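Local coordinates for protein monovalent Na+/H+ antiporter subunit A (Dietzia sp. DQ12-45-1b, PDB 7D3U) that probably exchanges sodium ions for protons across the bacterial membrane as a largely helical subunit of the multi-chain Mrp antiporter complex, at residues F140-A145 and M227-P232; V9-A14 and F111-L116; M24-G29 and S91-G96; A153-L158 and T542-R547; T273-G278 and T296-G301. All blocks are in the same frame, centred on the assembly; numbering follows the deposited sequence.

In the fold
Four of the five contacts are buried and one, contact 3, is only partly so, and their chemistry follows this difference in part. Contacts 2 and 5 each join two nearly antiparallel helices lined with small residues, to which contact 2 adds the Phe11 ring and Leu116. A serine bonds to a backbone carbonyl in contact 5, while contact 2 has no hydrogen bond across it and relies on apolar and CH-pi packing. Contact 1 is likewise apolar; it touches contact 2 through Leu141 and Phe111, contact 3 through Pro232 and Tyr94, and contact 4 through Ile142, Thr143 and Ala153. Charges appear in contact 3, at a loop, and in contact 4, buried near other subunits.

Contact 1 of 5, residues F140-A145 and M227-P232; sequences FLITLA and MVAATP. With LMT (dodecyl-beta-D-maltoside), chain Q.
Helix 124-142 and the residues that follow it meet the loop leading into helix 231-240, with Ile142 and Ala145 pressed against Val228 and Ala229. Ile142 does most of the work from its side and uses both branches. CG2, anti to the backbone N, faces Val228 CG2 at 4.1 Å, the two side chains crossing at about a right angle. The other branch folds back at its second torsion (chi2 -57°), which sets Ile142 CD1 3.7 Å from Ala229 CB. That same methyl also lies beside the carbonyl oxygen of Leu141. Further along, Ala145 adopts a left-handed backbone conformation with positive phi and points its CB toward the loop, 3.8 Å from Val228 O. No hydrogen bond crosses the contact.

Both segments belong to the membrane region that this subunit shares with the antiporter-like subunits of complex I, and here a loop at one helix entrance is packed against a neighbouring helix. Ala230 is the N-cap of helix 231-240, and the touching residues Val228 and Ala229 lie just before it. Next to this seam, the hydroxyl of Thr143 bonds to Phe140 O at 2.6 Å from OG1, approaching from above the carbonyl plane with a C=O...OG1 angle of 109°. Phe140 turns to other company: its ring atom CZ comes within 3.5 Å of C3 in the alkyl chain of a bound dodecyl maltoside, and the ring meets Phe374 of subunit D edge-to-face, while Trp426 of subunit D packs against it.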
# COMPACT_ATOMS: atom_id res chain seq x y z
N PHE B 140 -13.89 -5.73 -30.04
CA PHE B 140 -13.71 -4.41 -30.62
C PHE B 140 -14.58 -4.21 -31.86
O PHE B 140 -14.96 -3.08 -32.17
CB PHE B 140 -12.25 -4.17 -30.96
CG PHE B 140 -11.49 -3.50 -29.87
CD1 PHE B 140 -11.84 -2.24 -29.45
CD2 PHE B 140 -10.42 -4.13 -29.27
CE1 PHE B 140 -11.15 -1.61 -28.44
CE2 PHE B 140 -9.72 -3.51 -28.26
CZ PHE B 140 -10.09 -2.25 -27.85
N LEU B 141 -14.89 -5.29 -32.58
CA LEU B 141 -15.80 -5.16 -33.72
C LEU B 141 -17.23 -4.89 -33.26
O LEU B 141 -17.96 -4.14 -33.92
CB LEU B 141 -15.75 -6.42 -34.58
CG LEU B 141 -14.64 -6.44 -35.63
CD1 LEU B 141 -14.60 -7.79 -36.32
CD2 LEU B 141 -14.85 -5.33 -36.64
N ILE B 142 -17.64 -5.49 -32.14
CA ILE B 142 -18.98 -5.21 -31.63
C ILE B 142 -19.04 -3.82 -31.00
O ILE B 142 -20.08 -3.16 -31.06
CB ILE B 142 -19.42 -6.30 -30.63
CG1 ILE B 142 -19.24 -7.69 -31.24
CG2 ILE B 142 -20.87 -6.11 -30.25
CD1 ILE B 142 -19.97 -7.89 -32.53
N THR B 143 -17.94 -3.34 -30.41
CA THR B 143 -17.94 -1.98 -29.86
C THR B 143 -18.14 -0.92 -30.93
O THR B 143 -18.41 0.24 -30.57
CB THR B 143 -16.64 -1.67 -29.11
OG1 THR B 143 -15.52 -1.77 -30.01
CG2 THR B 143 -16.45 -2.58 -27.92
N LEU B 144 -18.02 -1.26 -32.21
CA LEU B 144 -18.35 -0.32 -33.26
C LEU B 144 -19.86 -0.09 -33.31
O LEU B 144 -20.62 -0.62 -32.49
CB LEU B 144 -17.82 -0.81 -34.60
CG LEU B 144 -16.29 -0.83 -34.76
CD1 LEU B 144 -15.90 -0.96 -36.22
CD2 LEU B 144 -15.69 0.42 -34.15
N ALA B 145 -20.29 0.71 -34.28
CA ALA B 145 -21.69 1.12 -34.42
C ALA B 145 -22.15 1.89 -33.19
O ALA B 145 -23.26 1.71 -32.70
CB ALA B 145 -22.60 -0.08 -34.69
N MET B 227 -25.59 -8.90 -32.84
CA MET B 227 -26.11 -8.48 -34.14
C MET B 227 -26.20 -6.96 -34.26
O MET B 227 -26.47 -6.47 -35.36
CB MET B 227 -27.48 -9.10 -34.37
CG MET B 227 -27.48 -10.61 -34.29
SD MET B 227 -26.32 -11.35 -35.45
CE MET B 227 -26.80 -10.50 -36.96
N VAL B 228 -25.99 -6.22 -33.17
CA VAL B 228 -25.98 -4.76 -33.26
C VAL B 228 -24.86 -4.26 -34.15
O VAL B 228 -24.90 -3.11 -34.60
CB VAL B 228 -25.88 -4.15 -31.86
CG1 VAL B 228 -27.14 -4.44 -31.06
CG2 VAL B 228 -24.66 -4.69 -31.15
N ALA B 229 -23.86 -5.09 -34.42
CA ALA B 229 -22.73 -4.68 -35.25
C ALA B 229 -23.10 -4.74 -36.73
O ALA B 229 -24.14 -5.27 -37.11
CB ALA B 229 -21.52 -5.56 -34.97
N ALA B 230 -22.22 -4.18 -37.55
CA ALA B 230 -22.46 -4.12 -38.99
C ALA B 230 -22.60 -5.52 -39.57
O ALA B 230 -21.98 -6.48 -39.10
CB ALA B 230 -21.32 -3.37 -39.69
N THR B 231 -23.42 -5.64 -40.61
CA THR B 231 -23.74 -6.94 -41.18
C THR B 231 -22.56 -7.66 -41.84
O THR B 231 -22.59 -8.90 -41.91
CB THR B 231 -24.90 -6.82 -42.18
OG1 THR B 231 -26.06 -6.34 -41.50
CG2 THR B 231 -25.20 -8.14 -42.85
N PRO B 232 -21.52 -6.99 -42.35
CA PRO B 232 -20.36 -7.77 -42.83
C PRO B 232 -19.57 -8.41 -41.70
O PRO B 232 -19.12 -9.56 -41.85
CB PRO B 232 -19.52 -6.73 -43.58
CG PRO B 232 -20.46 -5.67 -43.92
CD PRO B 232 -21.39 -5.58 -42.76
C1 LMT Q . -5.36 -2.61 -27.56
C2 LMT Q . -5.68 -1.24 -28.06
C3 LMT Q . -6.95 -0.63 -27.57
C4 LMT Q . -7.37 0.40 -28.58
C5 LMT Q . -8.44 1.27 -28.01
C6 LMT Q . -9.19 2.01 -29.07
C7 LMT Q . -9.92 3.16 -28.45
C8 LMT Q . -10.95 3.66 -29.40
C9 LMT Q . -12.15 2.78 -29.52
C10 LMT Q . -13.18 3.53 -30.32
C11 LMT Q . -14.55 2.96 -30.12
C12 LMT Q . -15.58 3.76 -30.85

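Contact 2 of 5, residues V9-A14 and F111-L116; sequences VAFGIA and FAASML
Ala113 presents the central bump of this contact, and helix 9-14 supplies the hollow that receives it. The methyl sits over the centre of the Phe11 ring, 3.6 Å from CB to the ring centroid and only 2° off the ring normal, a CH-pi contact almost straight over the ring. The same CB rests 3.6 Å from Ala10 O, so the methyl is bordered by a ring face and, to one side, a backbone carbonyl. A second bump lies one turn on: Leu116, with CG anti to the backbone N (chi1 -164°), reaches across with CD2 to within 3.6 Å of Ala10 CB. Small alanines on both helices permit this meshing, and the helix segments run nearly antiparallel, at 162°, with axes 8.5 Å apart. They belong to helices 2-23 and 102-119. Beside the ring, the hydroxyl of Ser114 is bonded within its own helix to Leu110 O, while a bound dodecyl maltoside touches Phe11. With the Phe11 ring cut back to a serine, the Ala113 methyl would probably lose its aromatic cover, opening a gap beside Ala10. Lacking any hydrogen bond across it, the contact depends on complementary shape and apolar chemistry, as suits helices side by side in a membrane.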
# COMPACT_ATOMS: atom_id res chain seq x y z
N VAL B 9 2.64 -12.69 -42.88
CA VAL B 9 2.05 -11.91 -43.96
C VAL B 9 0.58 -11.66 -43.68
O VAL B 9 0.05 -10.57 -43.97
CB VAL B 9 2.27 -12.62 -45.31
CG1 VAL B 9 1.33 -12.06 -46.37
CG2 VAL B 9 3.71 -12.47 -45.75
N ALA B 10 -0.12 -12.64 -43.11
CA ALA B 10 -1.51 -12.44 -42.73
C ALA B 10 -1.64 -11.32 -41.70
O ALA B 10 -2.62 -10.57 -41.72
CB ALA B 10 -2.10 -13.73 -42.18
N PHE B 11 -0.67 -11.21 -40.80
CA PHE B 11 -0.71 -10.11 -39.83
C PHE B 11 -0.24 -8.79 -40.43
O PHE B 11 -0.75 -7.73 -40.05
CB PHE B 11 0.14 -10.47 -38.61
CG PHE B 11 -0.64 -11.14 -37.51
CD1 PHE B 11 -1.39 -10.39 -36.62
CD2 PHE B 11 -0.63 -12.51 -37.38
CE1 PHE B 11 -2.11 -11.00 -35.62
CE2 PHE B 11 -1.35 -13.13 -36.38
CZ PHE B 11 -2.09 -12.37 -35.50
N GLY B 12 0.71 -8.83 -41.36
CA GLY B 12 1.10 -7.62 -42.06
C GLY B 12 -0.01 -7.05 -42.91
O GLY B 12 -0.06 -5.83 -43.13
N ILE B 13 -0.91 -7.90 -43.39
CA ILE B 13 -2.11 -7.41 -44.07
C ILE B 13 -2.91 -6.51 -43.14
O ILE B 13 -3.36 -5.43 -43.53
CB ILE B 13 -2.95 -8.59 -44.59
CG1 ILE B 13 -2.25 -9.26 -45.77
CG2 ILE B 13 -4.33 -8.11 -45.00
CD1 ILE B 13 -2.95 -10.50 -46.25
N ALA B 14 -3.11 -6.95 -41.90
CA ALA B 14 -3.81 -6.12 -40.93
C ALA B 14 -3.01 -4.88 -40.56
O ALA B 14 -3.59 -3.82 -40.29
CB ALA B 14 -4.13 -6.93 -39.67
N PHE B 111 -8.92 -10.00 -37.59
CA PHE B 111 -9.75 -11.16 -37.30
C PHE B 111 -9.32 -12.37 -38.11
O PHE B 111 -9.19 -13.47 -37.56
CB PHE B 111 -11.22 -10.83 -37.58
CG PHE B 111 -12.18 -11.48 -36.64
CD1 PHE B 111 -11.75 -12.43 -35.73
CD2 PHE B 111 -13.52 -11.14 -36.65
CE1 PHE B 111 -12.64 -13.02 -34.86
CE2 PHE B 111 -14.41 -11.72 -35.78
CZ PHE B 111 -13.97 -12.67 -34.88
N ALA B 112 -9.09 -12.18 -39.41
CA ALA B 112 -8.63 -13.28 -40.25
C ALA B 112 -7.25 -13.76 -39.83
O ALA B 112 -6.98 -14.96 -39.85
CB ALA B 112 -8.61 -12.84 -41.71
N ALA B 113 -6.37 -12.84 -39.44
CA ALA B 113 -5.04 -13.25 -39.00
C ALA B 113 -5.10 -14.06 -37.71
O ALA B 113 -4.40 -15.06 -37.56
CB ALA B 113 -4.14 -12.03 -38.82
N SER B 114 -5.95 -13.64 -36.77
CA SER B 114 -6.09 -14.38 -35.52
C SER B 114 -6.73 -15.74 -35.75
O SER B 114 -6.33 -16.73 -35.13
CB SER B 114 -6.90 -13.56 -34.52
OG SER B 114 -6.24 -12.35 -34.20
N MET B 115 -7.70 -15.82 -36.66
CA MET B 115 -8.28 -17.11 -37.00
C MET B 115 -7.26 -18.02 -37.65
O MET B 115 -7.20 -19.22 -37.36
CB MET B 115 -9.49 -16.93 -37.91
CG MET B 115 -10.81 -17.01 -37.20
SD MET B 115 -10.85 -18.33 -35.98
CE MET B 115 -11.17 -19.75 -37.02
N LEU B 116 -6.44 -17.46 -38.55
CA LEU B 116 -5.38 -18.24 -39.17
C LEU B 116 -4.40 -18.76 -38.13
O LEU B 116 -3.99 -19.92 -38.18
CB LEU B 116 -4.65 -17.38 -40.21
CG LEU B 116 -3.77 -18.13 -41.20
CD1 LEU B 116 -4.58 -19.20 -41.88
CD2 LEU B 116 -3.19 -17.18 -42.23

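Contact 3 of 5, residues M24-G29 and S91-G96; sequences MGRDAG and SSRYLG
Two hydrogen bonds run in opposite directions between Arg26 and the segment 91-96. In one, the hydroxyl of Ser92 donates to the backbone: OG lies 3.1 Å from Arg26 O, tilted from the carbonyl plane. In the other, the extended side chain of Arg26 gives NH2 to Leu95 O at 2.8 Å; the bond is fairly straight (160° at the hydrogen), lies in the guanidinium plane, and meets the oxygen nearly head-on.

Ionic contacts bring in Arg93, which bends at its second torsion (chi2 -43°) and points NH2 back to Asp27 OD1 for a salt bridge of 3.2 Å, with carboxylate and guanidinium planes 75° apart. The guanidinium groups of Arg26 and Arg93 also lie close together, and Arg93 CD passes over one face of Arg26.

In the packing, the aliphatic chain of Arg26 lies along the end of helix 71-94 against the Ser92 carbonyl, and Gly29 CA rests 3.8 Å from Ser92 CB. A leucine in place of Arg26 would probably leave the carbonyl of Leu95 without its N-H mate. The loop is thus tied to the last turn of helix 71-94, where Asp27 is likely to offset some repulsion among Arg26, Arg93 and nearby Arg97.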
# COMPACT_ATOMS: atom_id res chain seq x y z
N MET B 24 -7.41 4.60 -50.12
CA MET B 24 -8.70 4.34 -50.75
C MET B 24 -9.75 4.30 -49.65
O MET B 24 -9.66 3.47 -48.74
CB MET B 24 -8.68 3.02 -51.52
CG MET B 24 -7.33 2.64 -52.09
SD MET B 24 -7.30 0.96 -52.74
CE MET B 24 -5.62 0.87 -53.36
N GLY B 25 -10.74 5.19 -49.74
CA GLY B 25 -11.73 5.33 -48.70
C GLY B 25 -12.42 4.04 -48.31
O GLY B 25 -12.24 3.54 -47.20
N ARG B 26 -13.21 3.48 -49.23
CA ARG B 26 -13.82 2.18 -49.03
C ARG B 26 -13.35 1.13 -50.02
O ARG B 26 -13.57 -0.06 -49.78
CB ARG B 26 -15.35 2.28 -49.12
CG ARG B 26 -15.87 2.54 -50.52
CD ARG B 26 -17.39 2.61 -50.53
NE ARG B 26 -17.91 2.77 -51.88
CZ ARG B 26 -19.20 2.74 -52.19
NH1 ARG B 26 -19.59 2.89 -53.45
NH2 ARG B 26 -20.11 2.56 -51.24
N ASP B 27 -12.71 1.53 -51.13
CA ASP B 27 -12.18 0.57 -52.09
C ASP B 27 -11.01 -0.23 -51.54
O ASP B 27 -10.55 -1.15 -52.22
CB ASP B 27 -11.75 1.29 -53.37
CG ASP B 27 -12.81 2.24 -53.89
OD1 ASP B 27 -14.01 1.98 -53.66
OD2 ASP B 27 -12.44 3.24 -54.53
N ALA B 28 -10.54 0.09 -50.33
CA ALA B 28 -9.46 -0.69 -49.73
C ALA B 28 -9.86 -2.13 -49.48
O ALA B 28 -8.99 -2.98 -49.28
CB ALA B 28 -9.01 -0.05 -48.42
N GLY B 29 -11.16 -2.43 -49.49
CA GLY B 29 -11.60 -3.81 -49.41
C GLY B 29 -11.31 -4.63 -50.65
O GLY B 29 -11.43 -5.85 -50.59
N SER B 91 -17.69 -5.79 -48.55
CA SER B 91 -17.63 -4.60 -47.72
C SER B 91 -17.03 -3.41 -48.45
O SER B 91 -17.25 -2.27 -48.03
CB SER B 91 -16.83 -4.88 -46.45
OG SER B 91 -16.73 -3.72 -45.66
N SER B 92 -16.26 -3.65 -49.51
CA SER B 92 -15.75 -2.53 -50.29
C SER B 92 -16.88 -1.74 -50.94
O SER B 92 -16.73 -0.55 -51.23
CB SER B 92 -14.78 -3.02 -51.36
OG SER B 92 -14.32 -1.94 -52.15
N ARG B 93 -18.02 -2.40 -51.19
CA ARG B 93 -19.20 -1.72 -51.72
C ARG B 93 -20.30 -1.53 -50.69
O ARG B 93 -21.20 -0.72 -50.92
CB ARG B 93 -19.77 -2.50 -52.91
CG ARG B 93 -19.03 -2.26 -54.22
CD ARG B 93 -18.72 -0.79 -54.41
NE ARG B 93 -17.70 -0.58 -55.44
CZ ARG B 93 -16.90 0.47 -55.48
NH1 ARG B 93 -15.99 0.58 -56.45
NH2 ARG B 93 -16.99 1.42 -54.56
N TYR B 94 -20.26 -2.25 -49.57
CA TYR B 94 -21.29 -2.08 -48.55
C TYR B 94 -21.09 -0.78 -47.78
O TYR B 94 -22.05 -0.02 -47.57
CB TYR B 94 -21.28 -3.27 -47.59
CG TYR B 94 -22.01 -3.02 -46.29
CD1 TYR B 94 -23.38 -3.17 -46.21
CD2 TYR B 94 -21.32 -2.61 -45.16
CE1 TYR B 94 -24.05 -2.94 -45.03
CE2 TYR B 94 -21.98 -2.38 -43.97
CZ TYR B 94 -23.35 -2.54 -43.91
OH TYR B 94 -24.01 -2.31 -42.73
N LEU B 95 -19.87 -0.51 -47.34
CA LEU B 95 -19.60 0.67 -46.53
C LEU B 95 -19.91 1.94 -47.31
O LEU B 95 -19.86 1.97 -48.54
CB LEU B 95 -18.14 0.68 -46.08
CG LEU B 95 -17.67 -0.49 -45.21
CD1 LEU B 95 -16.24 -0.27 -44.76
CD2 LEU B 95 -18.58 -0.65 -44.01
N GLY B 96 -20.23 3.00 -46.57
CA GLY B 96 -20.51 4.27 -47.20
C GLY B 96 -19.28 4.89 -47.82
O GLY B 96 -18.14 4.51 -47.54

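Contact 4 of 5, residues A153-L158 and T542-R547; sequences AVRTLL and TVDALR
A salt-bridge network of Arg155, Asp544 and Arg547 joins the first turns of helix 543-558 to helix 150-164, crossing it nearly at right angles (80° between the short segments). Asp544 stands at its centre: OD2 is paired with Arg155 NH1 across the contact and OD1 with Arg547, OD1 also lying at the edge of the Arg155 guanidinium. The pair formed by OD2 is modelled too close for its length or exact geometry to be relied on. The carboxylate plane is steeply turned, 79°, from that of the guanidinium. Arg155 reaches it by bending at its third torsion (chi3 -80°). Within its own helix, Asp544 OD1 receives Arg547 NH1 at 2.9 Å.

Helix 543-558 leads from the antiporter-like membrane region toward the C-terminal half of the chain, consistent with the lateral helix known from complex I. Val154 CG1 lies 4.0 Å above one face of the Arg547 guanidinium, displaced toward its rim, and Leu158 CD1 meets Arg547 CD at 3.8 Å. Arg155 CG lies 3.4 Å from Arg547 NH1. Pro124 of subunit C packs against Arg155 and Asp544, and Leu420 of subunit D against Leu158 and Arg547. Arg155 NE makes a long, weak ion pair with Asp225.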
# COMPACT_ATOMS: atom_id res chain seq x y z
N ALA B 153 -21.12 -5.92 -26.61
CA ALA B 153 -19.70 -6.22 -26.72
C ALA B 153 -19.12 -6.66 -25.39
O ALA B 153 -18.32 -7.60 -25.33
CB ALA B 153 -18.94 -5.01 -27.26
N VAL B 154 -19.51 -5.99 -24.30
CA VAL B 154 -19.03 -6.38 -22.98
C VAL B 154 -19.49 -7.79 -22.64
O VAL B 154 -18.71 -8.61 -22.14
CB VAL B 154 -19.50 -5.36 -21.92
CG1 VAL B 154 -19.39 -5.95 -20.53
CG2 VAL B 154 -18.68 -4.09 -22.01
N ARG B 155 -20.75 -8.10 -22.92
CA ARG B 155 -21.25 -9.44 -22.62
C ARG B 155 -20.59 -10.49 -23.50
O ARG B 155 -20.29 -11.59 -23.03
CB ARG B 155 -22.77 -9.48 -22.78
CG ARG B 155 -23.48 -8.57 -21.80
CD ARG B 155 -24.97 -8.80 -21.83
NE ARG B 155 -25.60 -8.10 -22.95
CZ ARG B 155 -26.44 -7.08 -22.81
NH1 ARG B 155 -26.74 -6.63 -21.60
NH2 ARG B 155 -26.97 -6.50 -23.88
N THR B 156 -20.34 -10.16 -24.77
CA THR B 156 -19.63 -11.09 -25.65
C THR B 156 -18.23 -11.37 -25.13
O THR B 156 -17.81 -12.53 -25.05
CB THR B 156 -19.57 -10.52 -27.06
OG1 THR B 156 -20.82 -10.73 -27.72
CG2 THR B 156 -18.47 -11.19 -27.87
N LEU B 157 -17.49 -10.33 -24.76
CA LEU B 157 -16.15 -10.53 -24.23
C LEU B 157 -16.18 -11.35 -22.94
O LEU B 157 -15.38 -12.27 -22.77
CB LEU B 157 -15.47 -9.18 -23.98
CG LEU B 157 -14.00 -9.26 -23.58
CD1 LEU B 157 -13.22 -10.06 -24.59
CD2 LEU B 157 -13.41 -7.87 -23.43
N LEU B 158 -17.13 -11.05 -22.05
CA LEU B 158 -17.20 -11.78 -20.79
C LEU B 158 -17.51 -13.25 -21.01
O LEU B 158 -16.88 -14.12 -20.41
CB LEU B 158 -18.25 -11.14 -19.88
CG LEU B 158 -17.79 -9.92 -19.09
CD1 LEU B 158 -18.93 -9.37 -18.26
CD2 LEU B 158 -16.61 -10.28 -18.21
N THR B 542 -29.91 -13.31 -18.39
CA THR B 542 -29.28 -14.30 -17.51
C THR B 542 -27.79 -14.05 -17.31
O THR B 542 -27.25 -14.43 -16.27
CB THR B 542 -29.48 -15.71 -18.06
OG1 THR B 542 -28.60 -16.62 -17.38
CG2 THR B 542 -29.17 -15.75 -19.55
N VAL B 543 -27.13 -13.42 -18.28
CA VAL B 543 -25.74 -13.01 -18.09
C VAL B 543 -25.69 -11.71 -17.31
O VAL B 543 -24.84 -11.54 -16.42
CB VAL B 543 -25.03 -12.89 -19.44
CG1 VAL B 543 -23.57 -12.51 -19.24
CG2 VAL B 543 -25.14 -14.19 -20.22
N ASP B 544 -26.58 -10.77 -17.62
CA ASP B 544 -26.65 -9.53 -16.86
C ASP B 544 -27.04 -9.80 -15.41
O ASP B 544 -26.57 -9.10 -14.51
CB ASP B 544 -27.65 -8.57 -17.50
CG ASP B 544 -27.05 -7.81 -18.67
OD1 ASP B 544 -26.26 -6.87 -18.43
OD2 ASP B 544 -27.37 -8.14 -19.83
N ALA B 545 -27.88 -10.81 -15.17
CA ALA B 545 -28.19 -11.18 -13.79
C ALA B 545 -26.95 -11.67 -13.06
O ALA B 545 -26.75 -11.35 -11.89
CB ALA B 545 -29.29 -12.24 -13.77
N LEU B 546 -26.11 -12.45 -13.74
CA LEU B 546 -24.88 -12.93 -13.12
C LEU B 546 -23.92 -11.78 -12.84
O LEU B 546 -23.28 -11.74 -11.79
CB LEU B 546 -24.23 -13.99 -14.00
CG LEU B 546 -22.89 -14.55 -13.53
CD1 LEU B 546 -23.07 -15.27 -12.21
CD2 LEU B 546 -22.29 -15.48 -14.57
N ARG B 547 -23.80 -10.84 -13.78
CA ARG B 547 -22.94 -9.68 -13.55
C ARG B 547 -23.46 -8.83 -12.39
O ARG B 547 -22.68 -8.33 -11.58
CB ARG B 547 -22.84 -8.84 -14.82
CG ARG B 547 -22.32 -9.61 -16.02
CD ARG B 547 -22.58 -8.85 -17.30
NE ARG B 547 -22.18 -7.45 -17.17
CZ ARG B 547 -22.60 -6.47 -17.96
NH1 ARG B 547 -23.45 -6.73 -18.94
NH2 ARG B 547 -22.18 -5.24 -17.77

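Contact 5 of 5, residues T273-G278 and T296-G301; sequences TTAVLG and TISQLG
Ile297 makes the first contact along the segment 296-301, its CG2 methyl meeting the hydroxyl of Thr274 at 3.3 Å from OG1, the two side chains crossing at about a right angle. Thr274 has OG1 anti to its own nitrogen (chi1 -171°), which turns the hydroxyl to Ile297 and leaves CG2 to face a later residue of the same segment.

Ser298 comes next and supplies the one hydrogen bond across the contact. Its hydroxyl donates to Ala275 O at 2.8 Å from OG, at a C=O...OG angle of 118° and tilted 22° from the carbonyl plane. The same oxygen also accepts a weak bond from the backbone N of Gly278, so the serine adds to a weak backbone bond already made to it. Meanwhile Ser298 CB packs 3.8 Å from Gly278 C.

These segments belong to helices 261-284 and 288-308, consecutive in the chain and forming an antiparallel hairpin within the antiporter-like membrane region. Small residues let them come unusually near: the short axes approach to 7.3 Å, and the CA atoms of Ala275 and Ser298 lie only 3.9 Å apart.

Gln299 takes no part; its amide bonds to Lys384 and Tyr418 and its side chain touches His321 and His325, consistent with the polar axis running through such subunits. Leu300 packs on helix 243-252. At Gly301 the helices meet again: the CG2 methyl of Thr274 lies 3.6 Å from Gly301 CA, and Ala275 CB is 4.1 Å from Gly301 C.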
# COMPACT_ATOMS: atom_id res chain seq x y z
N THR B 273 -29.97 -29.80 -27.67
CA THR B 273 -30.85 -28.85 -27.01
C THR B 273 -30.74 -27.47 -27.64
O THR B 273 -31.76 -26.82 -27.91
CB THR B 273 -30.54 -28.78 -25.51
OG1 THR B 273 -29.14 -28.54 -25.32
CG2 THR B 273 -30.95 -30.06 -24.82
N THR B 274 -29.52 -27.02 -27.92
CA THR B 274 -29.38 -25.69 -28.51
C THR B 274 -29.80 -25.69 -29.97
O THR B 274 -30.28 -24.67 -30.47
CB THR B 274 -27.95 -25.17 -28.36
OG1 THR B 274 -27.91 -23.79 -28.76
CG2 THR B 274 -27.00 -25.95 -29.21
N ALA B 275 -29.70 -26.82 -30.67
CA ALA B 275 -30.21 -26.89 -32.04
C ALA B 275 -31.72 -26.72 -32.06
O ALA B 275 -32.25 -25.90 -32.82
CB ALA B 275 -29.80 -28.21 -32.69
N VAL B 276 -32.42 -27.47 -31.21
CA VAL B 276 -33.88 -27.36 -31.16
C VAL B 276 -34.30 -25.96 -30.70
O VAL B 276 -35.15 -25.32 -31.32
CB VAL B 276 -34.48 -28.45 -30.25
CG1 VAL B 276 -35.99 -28.38 -30.27
CG2 VAL B 276 -34.01 -29.82 -30.71
N LEU B 277 -33.70 -25.48 -29.61
CA LEU B 277 -34.06 -24.18 -29.06
C LEU B 277 -33.39 -23.02 -29.78
O LEU B 277 -33.47 -21.88 -29.30
CB LEU B 277 -33.72 -24.14 -27.57
CG LEU B 277 -34.37 -25.22 -26.71
CD1 LEU B 277 -34.02 -25.04 -25.25
CD2 LEU B 277 -35.88 -25.22 -26.91
N GLY B 278 -32.70 -23.27 -30.88
CA GLY B 278 -32.28 -22.19 -31.74
C GLY B 278 -33.15 -22.16 -32.97
O GLY B 278 -33.54 -21.08 -33.43
N THR B 296 -27.79 -19.38 -36.85
CA THR B 296 -26.40 -19.77 -36.65
C THR B 296 -26.25 -20.58 -35.37
O THR B 296 -25.49 -21.55 -35.33
CB THR B 296 -25.50 -18.54 -36.62
OG1 THR B 296 -25.65 -17.80 -37.84
CG2 THR B 296 -24.05 -18.95 -36.47
N ILE B 297 -26.98 -20.20 -34.32
CA ILE B 297 -26.94 -20.96 -33.08
C ILE B 297 -27.35 -22.41 -33.33
O ILE B 297 -26.68 -23.35 -32.90
CB ILE B 297 -27.82 -20.30 -32.01
CG1 ILE B 297 -27.15 -19.04 -31.47
CG2 ILE B 297 -28.11 -21.27 -30.88
CD1 ILE B 297 -27.86 -18.44 -30.29
N SER B 298 -28.46 -22.60 -34.05
CA SER B 298 -28.96 -23.95 -34.28
C SER B 298 -28.03 -24.74 -35.20
O SER B 298 -27.86 -25.95 -35.02
CB SER B 298 -30.37 -23.89 -34.88
OG SER B 298 -30.86 -25.18 -35.16
N GLN B 299 -27.42 -24.08 -36.18
CA GLN B 299 -26.49 -24.78 -37.06
C GLN B 299 -25.24 -25.22 -36.30
O GLN B 299 -24.78 -26.35 -36.46
CB GLN B 299 -26.13 -23.90 -38.25
CG GLN B 299 -27.30 -23.57 -39.15
CD GLN B 299 -28.06 -24.80 -39.59
OE1 GLN B 299 -27.50 -25.72 -40.17
NE2 GLN B 299 -29.36 -24.82 -39.31
N LEU B 300 -24.69 -24.33 -35.48
CA LEU B 300 -23.55 -24.72 -34.65
C LEU B 300 -23.94 -25.82 -33.67
O LEU B 300 -23.10 -26.67 -33.34
CB LEU B 300 -23.01 -23.51 -33.88
CG LEU B 300 -22.63 -22.26 -34.67
CD1 LEU B 300 -22.62 -21.06 -33.74
CD2 LEU B 300 -21.30 -22.41 -35.37
N GLY B 301 -25.19 -25.83 -33.21
CA GLY B 301 -25.63 -26.92 -32.35
C GLY B 301 -25.68 -28.25 -33.07
O GLY B 301 -25.22 -29.27 -32.54